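SalCYP truncation (Salinispora tropica, PDB 7ABB) is a heme-binding protein of the cytochrome P450 family, modelled here as a truncated form with heme c in its pocket. Local coordinates at residues A[28-36]-A[43-51]; A[248-258]-A[365-376]. One frame throughout, in Å; residues are numbered along the deposited sequence.

Overall arrangement
From the N terminus, helix 19-29 leads through a tight turn into strand 34-37, and contact 1 closes the short loop back to strand 43-46, with six residues between its segments. Strand 43-46 then joins strand 302-304 in the mixed sheet. Contact 2 closes a far longer loop, with 106 residues between its segments, bringing the region where helix 238-253 gives way to helix 255-263 against the chain that runs from helix 345-362 to strand 385-387. The two contacts follow in series and neither nest nor cross. The centres of contact 1 and contact 2 lie about 33 Å apart, consistent with separate sheet-rich and helical parts of the fold.

Contact 1. Residues A[28-36]-A[43-51]; sequences EHRADGAFH and FWVLSTYEG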
loop_
_atom_site.group_PDB
_atom_site.type_symbol
_atom_site.label_atom_id
_atom_site.label_comp_id
_atom_site.label_asym_id
_atom_site.label_seq_id
_atom_site.Cartn_x
_atom_site.Cartn_y
_atom_site.Cartn_z
ATOM N N GLU A 28 25.484 2.984 7.356
ATOM C CA GLU A 28 26.872 2.528 7.376
ATOM C C GLU A 28 27.564 2.629 6.022
ATOM O O GLU A 28 28.787 2.781 5.964
ATOM C CB GLU A 28 26.928 1.080 7.872
ATOM C CG GLU A 28 26.584 0.944 9.353
ATOM C CD GLU A 28 26.172 -0.468 9.759
ATOM O OE1 GLU A 28 25.940 -1.312 8.867
ATOM O OE2 GLU A 28 26.080 -0.729 10.977
ATOM N N HIS A 29 26.820 2.579 4.926
ATOM C CA HIS A 29 27.426 2.398 3.622
ATOM C C HIS A 29 27.035 3.416 2.566
ATOM O O HIS A 29 27.719 3.482 1.535
ATOM C CB HIS A 29 27.093 1.001 3.088
ATOM C CG HIS A 29 27.678 -0.097 3.909
ATOM N ND1 HIS A 29 29.008 -0.451 3.834
ATOM C CD2 HIS A 29 27.122 -0.911 4.834
ATOM C CE1 HIS A 29 29.243 -1.445 4.670
ATOM N NE2 HIS A 29 28.116 -1.743 5.288
ATOM N N ARG A 30 25.974 4.194 2.761
ATOM C CA ARG A 30 25.540 5.077 1.689
ATOM C C ARG A 30 26.487 6.263 1.557
ATOM O O ARG A 30 26.907 6.860 2.560
ATOM C CB ARG A 30 24.110 5.554 1.918
ATOM C CG ARG A 30 23.913 6.649 2.962
ATOM C CD ARG A 30 22.486 6.597 3.466
ATOM N NE ARG A 30 22.062 7.526 4.518
ATOM C CZ ARG A 30 21.397 8.659 4.308
ATOM N NH1 ARG A 30 21.014 9.396 5.349
ATOM N NH2 ARG A 30 21.130 9.066 3.064
ATOM N N ALA A 31 26.854 6.564 0.310
ATOM C CA ALA A 31 27.584 7.771 -0.043
ATOM C C ALA A 31 27.030 8.277 -1.363
ATOM O O ALA A 31 26.590 7.487 -2.213
ATOM C CB ALA A 31 29.099 7.527 -0.174
ATOM N N ASP A 32 27.033 9.599 -1.540
ATOM C CA ASP A 32 26.518 10.198 -2.771
ATOM C C ASP A 32 25.058 9.819 -2.996
ATOM O O ASP A 32 24.580 9.801 -4.135
ATOM C CB ASP A 32 27.382 9.791 -3.970
ATOM C CG ASP A 32 28.825 10.226 -3.818
ATOM O OD1 ASP A 32 29.048 11.413 -3.500
ATOM O OD2 ASP A 32 29.729 9.375 -3.992
ATOM N N GLY A 33 24.333 9.529 -1.921
ATOM C CA GLY A 33 22.908 9.267 -2.005
ATOM C C GLY A 33 22.529 7.849 -2.338
ATOM O O GLY A 33 21.371 7.616 -2.708
ATOM N N ALA A 34 23.441 6.887 -2.214
ATOM C CA ALA A 34 23.101 5.513 -2.544
ATOM C C ALA A 34 24.123 4.550 -1.966
ATOM O O ALA A 34 25.237 4.937 -1.589
ATOM C CB ALA A 34 23.013 5.315 -4.056
ATOM N N PHE A 35 23.717 3.280 -1.876
ATOM C CA PHE A 35 24.660 2.191 -1.700
ATOM C C PHE A 35 24.385 1.133 -2.750
ATOM O O PHE A 35 23.318 1.102 -3.369
ATOM C CB PHE A 35 24.638 1.598 -0.276
ATOM C CG PHE A 35 23.369 0.869 0.111
ATOM C CD1 PHE A 35 23.229 -0.489 -0.141
ATOM C CD2 PHE A 35 22.379 1.518 0.822
ATOM C CE1 PHE A 35 22.088 -1.171 0.260
ATOM C CE2 PHE A 35 21.228 0.845 1.232
ATOM C CZ PHE A 35 21.092 -0.509 0.957
ATOM N N HIS A 36 25.391 0.300 -2.982
ATOM C CA HIS A 36 25.359 -0.720 -4.019
ATOM C C HIS A 36 25.384 -2.100 -3.377
ATOM O O HIS A 36 26.193 -2.364 -2.471
ATOM C CB HIS A 36 26.535 -0.585 -4.985
ATOM C CG HIS A 36 26.450 -1.514 -6.152
ATOM N ND1 HIS A 36 27.168 -2.691 -6.232
ATOM C CD2 HIS A 36 25.676 -1.469 -7.264
ATOM C CE1 HIS A 36 26.868 -3.306 -7.366
ATOM N NE2 HIS A 36 25.964 -2.586 -8.006
ATOM N N PHE A 43 22.491 -4.521 -7.644
ATOM C CA PHE A 43 21.537 -3.423 -7.765
ATOM C C PHE A 43 21.987 -2.254 -6.902
ATOM O O PHE A 43 22.702 -2.425 -5.909
ATOM C CB PHE A 43 20.110 -3.852 -7.382
ATOM C CG PHE A 43 19.982 -4.428 -5.989
ATOM C CD1 PHE A 43 20.166 -5.786 -5.763
ATOM C CD2 PHE A 43 19.633 -3.619 -4.909
ATOM C CE1 PHE A 43 20.026 -6.321 -4.487
ATOM C CE2 PHE A 43 19.503 -4.148 -3.634
ATOM C CZ PHE A 43 19.695 -5.497 -3.427
ATOM N N TRP A 44 21.557 -1.065 -7.298
ATOM C CA TRP A 44 21.736 0.140 -6.507
ATOM C C TRP A 44 20.506 0.406 -5.650
ATOM O O TRP A 44 19.373 0.096 -6.042
ATOM C CB TRP A 44 22.000 1.343 -7.410
ATOM C CG TRP A 44 23.407 1.406 -7.940
ATOM C CD1 TRP A 44 23.865 0.957 -9.151
ATOM C CD2 TRP A 44 24.559 1.965 -7.267
ATOM N NE1 TRP A 44 25.216 1.200 -9.269
ATOM C CE2 TRP A 44 25.659 1.822 -8.137
ATOM C CE3 TRP A 44 24.757 2.579 -6.027
ATOM C CZ2 TRP A 44 26.938 2.262 -7.804
ATOM C CZ3 TRP A 44 26.025 3.010 -5.698
ATOM C CH2 TRP A 44 27.098 2.848 -6.577
ATOM N N VAL A 45 20.739 0.991 -4.477
ATOM C CA VAL A 45 19.687 1.427 -3.567
ATOM C C VAL A 45 19.863 2.917 -3.313
ATOM O O VAL A 45 20.833 3.330 -2.655
ATOM C CB VAL A 45 19.712 0.645 -2.245
ATOM C CG1 VAL A 45 18.566 1.094 -1.347
ATOM C CG2 VAL A 45 19.645 -0.854 -2.502
ATOM N N LEU A 46 18.942 3.732 -3.821
ATOM C CA LEU A 46 18.961 5.153 -3.507
ATOM C C LEU A 46 18.529 5.369 -2.063
ATOM O O LEU A 46 17.697 4.635 -1.528
ATOM C CB LEU A 46 18.060 5.943 -4.447
ATOM C CG LEU A 46 18.424 5.821 -5.924
ATOM C CD1 LEU A 46 17.662 6.853 -6.723
ATOM C CD2 LEU A 46 19.912 6.006 -6.232
ATOM N N SER A 47 19.123 6.375 -1.413
ATOM C CA SER A 47 18.926 6.551 0.022
ATOM C C SER A 47 18.451 7.931 0.452
ATOM O O SER A 47 18.313 8.165 1.667
ATOM C CB SER A 47 20.223 6.242 0.765
ATOM O OG SER A 47 21.209 7.216 0.453
ATOM N N THR A 48 18.197 8.847 -0.476
ATOM C CA THR A 48 17.780 10.197 -0.125
ATOM C C THR A 48 16.372 10.469 -0.626
ATOM O O THR A 48 15.934 9.905 -1.639
ATOM C CB THR A 48 18.742 11.278 -0.681
ATOM O OG1 THR A 48 18.623 11.400 -2.116
ATOM C CG2 THR A 48 20.165 10.974 -0.337
ATOM N N TYR A 49 15.689 11.371 0.081
ATOM C CA TYR A 49 14.365 11.813 -0.337
ATOM C C TYR A 49 14.439 12.479 -1.700
ATOM O O TYR A 49 13.679 12.125 -2.605
ATOM C CB TYR A 49 13.798 12.778 0.696
ATOM C CG TYR A 49 12.478 13.375 0.341
ATOM C CD1 TYR A 49 11.302 12.727 0.665
ATOM C CD2 TYR A 49 12.393 14.607 -0.295
ATOM C CE1 TYR A 49 10.052 13.276 0.350
ATOM C CE2 TYR A 49 11.156 15.173 -0.604
ATOM C CZ TYR A 49 9.991 14.512 -0.280
ATOM O OH TYR A 49 8.780 15.080 -0.584
ATOM N N GLU A 50 15.341 13.456 -1.858
ATOM C CA GLU A 50 15.359 14.190 -3.128
ATOM C C GLU A 50 15.748 13.265 -4.280
ATOM O O GLU A 50 15.185 13.374 -5.391
ATOM C CB GLU A 50 16.271 15.413 -3.045
ATOM C CG GLU A 50 17.735 15.107 -2.922
ATOM C CD GLU A 50 18.618 16.364 -2.988
ATOM O OE1 GLU A 50 18.391 17.225 -3.866
ATOM O OE2 GLU A 50 19.541 16.494 -2.163
ATOM N N GLY A 51 16.660 12.319 -4.035
ATOM C CA GLY A 51 17.089 11.425 -5.104
ATOM C C GLY A 51 16.009 10.430 -5.479
ATOM O O GLY A 51 15.770 10.145 -6.661
HETATM O O HOH W 1 19.537 9.314 -3.686
#
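His36 and Trp44 face each other as a non-hydrogen-bonded pair of two antiparallel strands, and the histidine can be followed outward over the indole. Its CB sits over the six-membered ring, 3.6 Å from the centroid and 8° off the normal, a CH-pi contact. CG, anti to the backbone N (chi1 -173°), lies 4.0 Å from Trp44 CE2 and carries the imidazole toward the pyrrole side. There CD2 comes down over the indole face, 3.4 Å from Trp44 NE1 and also near Phe43 O, and the rings form an edge-to-face pair with planes at 61°. NE2 has Phe43 O as its nearest neighbour across the contact, at 3.9 Å, and ND1 is hydrogen-bonded to Ser10. Ala34 CB extends this face of the sheet, touching Trp44 CE3 and Leu46 CD2.

On the opposite face, Phe35 and Val45 point the same way, with Val45 CB over the phenyl ring, 3.8 Å from its centroid. CG1 and CG2 straddle the ring's far end, meeting CE2 and CE1 respectively; Phe13 makes an edge-to-face ring contact with Phe35. The backbones of this pair are joined by Phe35 N to Val45 O and by Val45 N to Phe35 O, the latter at 2.8 Å and nearly straight.

Beyond the strands, Ser47 N donates to Gly33 O from above the carbonyl plane (2.9 Å), while a water bridges Gly33 O and Thr48 OG1. Thr48 OG1 also accepts from Gly51 N, capping helix 49-56. Arg30 NH2 reaches Ser47 OG at 3.2 Å, close to the guanidinium plane. The arrangement is a beta hairpin at the edge of the mixed sheet, as in the N-terminal beta-rich region of the P450 fold.

Contact 2. Residues A[248-258]-A[365-376]; sequences IQHLAHHPGDR and DYRLPDPTVEPP
Tyr366 packs its ring edge against Ala252 CB and one ring face against Arg258 CD, 3.7 Å from the centroid, where the loop after helix 345-362 meets the junction of helices 238-253 and 255-263 in the helical part of the P450 fold. Its OH lies against Leu251 CB (3.2 Å) and Ile248 CD1. The arginine chain and the tyrosine run antiparallel, the guanidinium plane turned 54° from the ring. A bend at chi3 places Tyr366 O over the guanidinium face, while NH1 donates to Leu251 O in the guanidinium plane. NH2 forms a salt bridge with Asp365 OD1 at 3.2 Å, its hydrogen bond weak.

Leu368 lies roughly perpendicular to Gln249, its CD1 against Gln249 CG, and puts CD2 against Ala252 CB (3.6 Å). The His253 ring has Pro375 CD over one face; ND1 makes a weak bond to Pro371 O, and a water joins that oxygen to His253 O. NE2 donates to Glu374 OE1 at 3.1 Å from above the carboxylate plane, ring and carboxylate being 74° apart. Gln249, extended beyond CG, runs along Pro375, and its NE2 donates to Pro376 O at 2.9 Å with an N-H...O angle of 164°.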
loop_
_atom_site.group_PDB
_atom_site.type_symbol
_atom_site.label_atom_id
_atom_site.label_comp_id
_atom_site.label_asym_id
_atom_site.label_seq_id
_atom_site.Cartn_x
_atom_site.Cartn_y
_atom_site.Cartn_z
ATOM N N ILE A 248 -1.970 1.074 14.630
ATOM C CA ILE A 248 -2.649 0.703 15.875
ATOM C C ILE A 248 -1.676 0.044 16.834
ATOM O O ILE A 248 -1.798 0.210 18.050
ATOM C CB ILE A 248 -3.874 -0.196 15.609
ATOM C CG1 ILE A 248 -4.808 -0.131 16.815
ATOM C CG2 ILE A 248 -3.485 -1.611 15.317
ATOM C CD1 ILE A 248 -5.631 1.156 16.810
ATOM N N GLN A 249 -0.697 -0.708 16.328
ATOM C CA GLN A 249 0.279 -1.305 17.233
ATOM C C GLN A 249 1.061 -0.231 17.984
ATOM O O GLN A 249 1.315 -0.362 19.195
ATOM C CB GLN A 249 1.223 -2.226 16.464
ATOM C CG GLN A 249 2.247 -2.856 17.391
ATOM C CD GLN A 249 3.150 -3.852 16.735
ATOM O OE1 GLN A 249 3.090 -5.042 17.023
ATOM N NE2 GLN A 249 4.053 -3.363 15.909
ATOM N N HIS A 250 1.467 0.832 17.288
ATOM C CA HIS A 250 2.126 1.943 17.952
ATOM C C HIS A 250 1.233 2.577 19.013
ATOM O O HIS A 250 1.671 2.798 20.152
ATOM C CB HIS A 250 2.543 2.993 16.918
ATOM C CG HIS A 250 3.126 4.219 17.539
ATOM N ND1 HIS A 250 4.484 4.438 17.608
ATOM C CD2 HIS A 250 2.536 5.302 18.096
ATOM C CE1 HIS A 250 4.708 5.592 18.210
ATOM N NE2 HIS A 250 3.548 6.141 18.513
ATOM N N LEU A 251 -0.017 2.910 18.657
ATOM C CA LEU A 251 -0.916 3.510 19.639
ATOM C C LEU A 251 -1.099 2.596 20.846
ATOM O O LEU A 251 -1.178 3.066 21.989
ATOM C CB LEU A 251 -2.258 3.832 18.990
ATOM C CG LEU A 251 -2.227 4.854 17.842
ATOM C CD1 LEU A 251 -3.612 4.980 17.198
ATOM C CD2 LEU A 251 -1.772 6.220 18.298
ATOM N N ALA A 252 -1.166 1.283 20.617
ATOM C CA ALA A 252 -1.344 0.337 21.719
ATOM C C ALA A 252 -0.148 0.272 22.651
ATOM O O ALA A 252 -0.286 -0.217 23.769
ATOM C CB ALA A 252 -1.648 -1.043 21.134
ATOM N N HIS A 253 1.002 0.773 22.233
ATOM C CA HIS A 253 2.254 0.739 22.977
ATOM C C HIS A 253 2.618 2.100 23.545
ATOM O O HIS A 253 3.505 2.177 24.407
ATOM C CB HIS A 253 3.365 0.252 22.011
ATOM C CG HIS A 253 4.720 0.105 22.618
ATOM N ND1 HIS A 253 4.948 -0.566 23.803
ATOM C CD2 HIS A 253 5.928 0.512 22.174
ATOM C CE1 HIS A 253 6.240 -0.541 24.076
ATOM N NE2 HIS A 253 6.858 0.107 23.104
ATOM N N HIS A 254 1.972 3.167 23.081
ATOM C CA HIS A 254 2.338 4.553 23.373
ATOM C C HIS A 254 1.106 5.285 23.879
ATOM O O HIS A 254 0.360 5.893 23.095
ATOM C CB HIS A 254 2.902 5.253 22.141
ATOM C CG HIS A 254 4.278 4.810 21.778
ATOM N ND1 HIS A 254 4.541 3.840 20.832
ATOM C CD2 HIS A 254 5.484 5.222 22.240
ATOM C CE1 HIS A 254 5.852 3.673 20.734
ATOM N NE2 HIS A 254 6.442 4.500 21.575
ATOM N N PRO A 255 0.842 5.229 25.184
ATOM C CA PRO A 255 -0.411 5.815 25.695
ATOM C C PRO A 255 -0.552 7.296 25.388
ATOM O O PRO A 255 -1.665 7.783 25.171
ATOM C CB PRO A 255 -0.320 5.557 27.207
ATOM C CG PRO A 255 0.586 4.395 27.346
ATOM C CD PRO A 255 1.569 4.469 26.213
ATOM N N GLY A 256 0.556 8.040 25.387
ATOM C CA GLY A 256 0.481 9.456 25.052
ATOM C C GLY A 256 -0.094 9.712 23.666
ATOM O O GLY A 256 -0.932 10.602 23.485
ATOM N N ASP A 257 0.396 8.973 22.658
ATOM C CA ASP A 257 -0.133 9.118 21.300
ATOM C C ASP A 257 -1.560 8.582 21.187
ATOM O O ASP A 257 -2.394 9.162 20.481
ATOM C CB ASP A 257 0.777 8.403 20.300
ATOM C CG ASP A 257 2.105 9.134 20.087
ATOM O OD1 ASP A 257 2.118 10.376 20.214
ATOM O OD2 ASP A 257 3.120 8.468 19.813
ATOM N N ARG A 258 -1.855 7.459 21.855
ATOM C CA ARG A 258 -3.226 6.960 21.881
ATOM C C ARG A 258 -4.170 8.005 22.466
ATOM O O ARG A 258 -5.234 8.290 21.892
ATOM C CB ARG A 258 -3.272 5.657 22.678
ATOM C CG ARG A 258 -4.638 5.026 22.712
ATOM C CD ARG A 258 -4.583 3.613 23.333
ATOM N NE ARG A 258 -4.344 3.556 24.780
ATOM C CZ ARG A 258 -3.220 3.174 25.378
ATOM N NH1 ARG A 258 -2.107 2.871 24.693
ATOM N NH2 ARG A 258 -3.210 3.140 26.713
ATOM N N ASP A 365 -9.512 2.551 24.897
ATOM C CA ASP A 365 -8.311 2.177 25.634
ATOM C C ASP A 365 -8.004 0.720 25.319
ATOM O O ASP A 365 -8.908 -0.129 25.332
ATOM C CB ASP A 365 -8.530 2.386 27.137
ATOM C CG ASP A 365 -7.254 2.274 27.948
ATOM O OD1 ASP A 365 -6.167 2.131 27.373
ATOM O OD2 ASP A 365 -7.363 2.335 29.183
ATOM N N TYR A 366 -6.745 0.439 25.007
ATOM C CA TYR A 366 -6.322 -0.881 24.574
ATOM C C TYR A 366 -4.806 -0.919 24.710
ATOM O O TYR A 366 -4.156 0.119 24.870
ATOM C CB TYR A 366 -6.798 -1.187 23.129
ATOM C CG TYR A 366 -6.414 -0.100 22.141
ATOM C CD1 TYR A 366 -7.195 1.040 21.996
ATOM C CD2 TYR A 366 -5.224 -0.183 21.449
ATOM C CE1 TYR A 366 -6.818 2.056 21.140
ATOM C CE2 TYR A 366 -4.848 0.802 20.598
ATOM C CZ TYR A 366 -5.638 1.919 20.466
ATOM O OH TYR A 366 -5.235 2.923 19.612
ATOM N N ARG A 367 -4.242 -2.116 24.584
ATOM C CA ARG A 367 -2.806 -2.272 24.766
ATOM C C ARG A 367 -2.333 -3.544 24.072
ATOM O O ARG A 367 -3.118 -4.410 23.700
ATOM C CB ARG A 367 -2.424 -2.282 26.254
ATOM C CG ARG A 367 -2.946 -3.501 27.011
ATOM C CD ARG A 367 -2.695 -3.439 28.514
ATOM N NE ARG A 367 -3.423 -2.342 29.129
ATOM C CZ ARG A 367 -3.336 -2.002 30.417
ATOM N NH1 ARG A 367 -2.567 -2.706 31.257
ATOM N NH2 ARG A 367 -4.042 -0.982 30.894
ATOM N N LEU A 368 -1.030 -3.657 23.929
ATOM C CA LEU A 368 -0.466 -4.931 23.521
ATOM C C LEU A 368 -0.416 -5.861 24.735
ATOM O O LEU A 368 -0.375 -5.402 25.878
ATOM C CB LEU A 368 0.930 -4.723 22.927
ATOM C CG LEU A 368 0.936 -3.761 21.734
ATOM C CD1 LEU A 368 2.379 -3.608 21.209
ATOM C CD2 LEU A 368 0.004 -4.199 20.632
ATOM N N PRO A 369 -0.430 -7.182 24.519
ATOM C CA PRO A 369 -0.554 -8.111 25.666
ATOM C C PRO A 369 0.475 -7.859 26.749
ATOM O O PRO A 369 0.130 -7.766 27.939
ATOM C CB PRO A 369 -0.395 -9.480 25.000
ATOM C CG PRO A 369 -1.032 -9.261 23.616
ATOM C CD PRO A 369 -0.575 -7.875 23.222
ATOM N N ASP A 370 1.756 -7.727 26.363
ATOM C CA ASP A 370 2.802 -7.234 27.253
ATOM C C ASP A 370 3.072 -5.823 26.769
ATOM O O ASP A 370 3.747 -5.644 25.737
ATOM C CB ASP A 370 4.062 -8.090 27.178
ATOM C CG ASP A 370 5.194 -7.524 28.016
ATOM O OD1 ASP A 370 5.070 -6.353 28.414
ATOM O OD2 ASP A 370 6.176 -8.246 28.288
ATOM N N PRO A 371 2.531 -4.793 27.425
ATOM C CA PRO A 371 2.598 -3.438 26.859
ATOM C C PRO A 371 3.966 -2.780 26.976
ATOM O O PRO A 371 4.125 -1.644 26.505
ATOM C CB PRO A 371 1.543 -2.677 27.679
ATOM C CG PRO A 371 1.463 -3.398 28.950
ATOM C CD PRO A 371 1.755 -4.829 28.670
ATOM N N THR A 372 4.955 -3.444 27.556
ATOM C CA THR A 372 6.246 -2.809 27.811
ATOM C C THR A 372 7.409 -3.505 27.117
ATOM O O THR A 372 8.571 -3.260 27.475
ATOM C CB THR A 372 6.504 -2.738 29.311
ATOM O OG1 THR A 372 6.578 -4.064 29.852
ATOM C CG2 THR A 372 5.398 -1.951 29.984
ATOM N N VAL A 373 7.141 -4.367 26.170
ATOM C CA VAL A 373 8.172 -4.891 25.289
ATOM C C VAL A 373 8.046 -4.152 23.978
ATOM O O VAL A 373 6.951 -3.762 23.529
ATOM C CB VAL A 373 8.102 -6.413 25.050
ATOM C CG1 VAL A 373 8.453 -7.169 26.304
ATOM C CG2 VAL A 373 6.733 -6.808 24.518
ATOM N N GLU A 374 9.188 -3.936 23.351
ATOM C CA GLU A 374 9.181 -3.246 22.089
ATOM C C GLU A 374 8.669 -4.193 21.005
ATOM O O GLU A 374 9.237 -5.279 20.826
ATOM C CB GLU A 374 10.587 -2.750 21.759
ATOM C CG GLU A 374 10.605 -1.802 20.547
ATOM C CD GLU A 374 9.824 -0.507 20.784
ATOM O OE1 GLU A 374 9.768 -0.041 21.945
ATOM O OE2 GLU A 374 9.273 0.046 19.806
ATOM N N PRO A 375 7.617 -3.852 20.275
ATOM C CA PRO A 375 7.075 -4.786 19.295
ATOM C C PRO A 375 7.810 -4.669 17.974
ATOM O O PRO A 375 8.487 -3.661 17.732
ATOM C CB PRO A 375 5.618 -4.344 19.158
ATOM C CG PRO A 375 5.651 -2.893 19.417
ATOM C CD PRO A 375 6.757 -2.669 20.429
ATOM N N PRO A 376 7.711 -5.677 17.115
ATOM C CA PRO A 376 8.403 -5.630 15.825
ATOM C C PRO A 376 7.596 -4.887 14.778
ATOM O O PRO A 376 6.378 -4.760 14.851
ATOM C CB PRO A 376 8.537 -7.108 15.457
ATOM C CG PRO A 376 7.286 -7.721 16.012
ATOM C CD PRO A 376 6.983 -6.951 17.298
HETATM O O HOH W 2 2.598 0.747 26.990
#